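Local coordinates for universal stress protein (Burkholderia pseudomallei, PDB 4WNY), which belongs to the universal stress protein A family and probably takes part in stress responses, although its exact molecular role is not established, at residues Leu10-Gly15 with Glu102-Ala107. Sequence-based numbering, arbitrary orientation.
Sequences LVALDG and ERLERA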
loop_
_atom_site.group_PDB
_atom_site.type_symbol
_atom_site.label_atom_id
_atom_site.label_comp_id
_atom_site.label_asym_id
_atom_site.label_seq_id
_atom_site.Cartn_x
_atom_site.Cartn_y
_atom_site.Cartn_z
ATOM N N LEU A 10 -0.159 7.023 -8.462
ATOM C CA LEU A 10 0.839 6.584 -9.428
ATOM C C LEU A 10 0.983 5.065 -9.382
ATOM O O LEU A 10 1.107 4.482 -8.307
ATOM C CB LEU A 10 2.183 7.268 -9.148
ATOM C CG LEU A 10 3.334 7.145 -10.152
ATOM C CD1 LEU A 10 4.263 8.338 -10.021
ATOM C CD2 LEU A 10 4.117 5.858 -9.948
ATOM N N VAL A 11 0.965 4.428 -10.550
ATOM C CA VAL A 11 1.167 2.984 -10.643
ATOM C C VAL A 11 2.283 2.662 -11.640
ATOM O O VAL A 11 2.276 3.139 -12.776
ATOM C CB VAL A 11 -0.139 2.251 -11.043
ATOM C CG1 VAL A 11 -0.777 2.906 -12.255
ATOM C CG2 VAL A 11 0.121 0.769 -11.296
ATOM N N ALA A 12 3.252 1.866 -11.200
ATOM C CA ALA A 12 4.414 1.549 -12.023
ATOM C C ALA A 12 4.154 0.354 -12.932
ATOM O O ALA A 12 3.816 -0.733 -12.461
ATOM C CB ALA A 12 5.627 1.285 -11.142
ATOM N N LEU A 13 4.320 0.561 -14.235
ATOM C CA LEU A 13 4.111 -0.501 -15.214
ATOM C C LEU A 13 5.414 -0.874 -15.921
ATOM O O LEU A 13 6.307 -0.040 -16.084
ATOM C CB LEU A 13 3.062 -0.074 -16.245
ATOM C CG LEU A 13 1.733 0.462 -15.703
ATOM C CD1 LEU A 13 0.829 0.879 -16.850
ATOM C CD2 LEU A 13 1.039 -0.563 -14.819
ATOM N N ASP A 14 5.524 -2.133 -16.331
ATOM C CA ASP A 14 6.688 -2.590 -17.081
ATOM C C ASP A 14 6.276 -3.624 -18.124
ATOM O O ASP A 14 7.114 -4.159 -18.849
ATOM C CB ASP A 14 7.757 -3.161 -16.139
ATOM C CG ASP A 14 7.303 -4.419 -15.419
ATOM O OD1 ASP A 14 6.086 -4.693 -15.389
ATOM O OD2 ASP A 14 8.170 -5.138 -14.873
ATOM N N GLY A 15 4.977 -3.898 -18.195
ATOM C CA GLY A 15 4.447 -4.824 -19.178
ATOM C C GLY A 15 4.146 -6.198 -18.613
ATOM O O GLY A 15 3.423 -6.984 -19.226
ATOM N N GLU A 102 14.278 5.398 -7.171
ATOM C CA GLU A 102 14.428 6.842 -7.020
ATOM C C GLU A 102 13.719 7.587 -8.144
ATOM O O GLU A 102 13.128 8.644 -7.921
ATOM C CB GLU A 102 15.906 7.235 -6.985
ATOM N N ARG A 103 13.785 7.028 -9.347
ATOM C CA ARG A 103 13.126 7.618 -10.505
ATOM C C ARG A 103 11.619 7.671 -10.298
ATOM O O ARG A 103 10.961 8.628 -10.703
ATOM C CB ARG A 103 13.453 6.831 -11.775
ATOM C CG ARG A 103 12.928 7.476 -13.043
ATOM C CD ARG A 103 13.559 8.837 -13.263
ATOM N NE ARG A 103 12.932 9.562 -14.367
ATOM C CZ ARG A 103 11.860 10.335 -14.234
ATOM N NH1 ARG A 103 11.288 10.481 -13.045
ATOM N NH2 ARG A 103 11.355 10.961 -15.289
ATOM N N LEU A 104 11.079 6.635 -9.663
ATOM C CA LEU A 104 9.661 6.597 -9.333
ATOM C C LEU A 104 9.330 7.637 -8.268
ATOM O O LEU A 104 8.252 8.232 -8.283
ATOM C CB LEU A 104 9.253 5.202 -8.856
ATOM C CG LEU A 104 9.241 4.102 -9.921
ATOM C CD1 LEU A 104 9.026 2.736 -9.285
ATOM C CD2 LEU A 104 8.179 4.384 -10.972
ATOM N N GLU A 105 10.264 7.852 -7.347
ATOM C CA GLU A 105 10.093 8.860 -6.308
ATOM C C GLU A 105 10.169 10.265 -6.891
ATOM O O GLU A 105 9.433 11.160 -6.473
ATOM C CB GLU A 105 11.147 8.690 -5.214
ATOM C CG GLU A 105 10.948 7.454 -4.364
ATOM C CD GLU A 105 11.994 7.317 -3.277
ATOM O OE1 GLU A 105 13.092 7.894 -3.430
ATOM O OE2 GLU A 105 11.715 6.635 -2.269
ATOM N N ARG A 106 11.065 10.454 -7.854
ATOM C CA ARG A 106 11.183 11.735 -8.536
ATOM C C ARG A 106 9.925 12.018 -9.346
ATOM O O ARG A 106 9.422 13.142 -9.359
ATOM C CB ARG A 106 12.415 11.761 -9.442
ATOM C CG ARG A 106 12.556 13.051 -10.232
ATOM C CD ARG A 106 13.994 13.301 -10.653
ATOM N NE ARG A 106 14.417 12.434 -11.748
ATOM C CZ ARG A 106 14.267 12.733 -13.034
ATOM N NH1 ARG A 106 14.688 11.891 -13.966
ATOM N NH2 ARG A 106 13.695 13.877 -13.389
ATOM N N ALA A 107 9.419 10.986 -10.015
ATOM C CA ALA A 107 8.202 11.106 -10.806
ATOM C C ALA A 107 7.019 11.460 -9.915
ATOM O O ALA A 107 6.181 12.279 -10.280
ATOM C CB ALA A 107 7.932 9.816 -11.564
#
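Leu104 reaches from its helix to the strand with both methyls forked over the CB of Ala12: CD2 lies 4.0 Å and CD1 4.1 Å from that atom. Its CB already points at the strand, and with CG anti to the carbonyl carbon (chi1 -70°) both methyls reach Ala12. Leu10 comes the other way, its CG anti to the backbone N (chi1 -170°), and spreads its two methyls over Leu104 and Ala107, three residues apart on the helix. CD2 of Leu10 approaches CD2 of Leu104 methyl to methyl at 4.4 Å, while CD1 of Leu10 lies against Ala107, 4.2 Å from its CB. Small Ala107 and small Ala12 thus each face a leucine of the opposite element; the side chains meet only through carbon, and CD1 of Leu10 also rests against the helix backbone, near the carbonyl carbon of Ala107. Strand 10-13 and helix 102-107 run roughly antiparallel, at 146°, with axes 10.3 Å apart, a helix-on-sheet packing of the Rossmann-like alpha/beta fold of this family. Alternate strand residues look opposite ways: Leu10 and Ala12 face helix 100-111, whereas Val11 packs on Leu23 and Ala26 of helix 17-32 across the sheet. Strand 8-13 is the central strand of five, between 36-43 and 115-120; Leu10 and Leu104 both touch Val40, and Leu104 also meets Leu138 of helix 134-141.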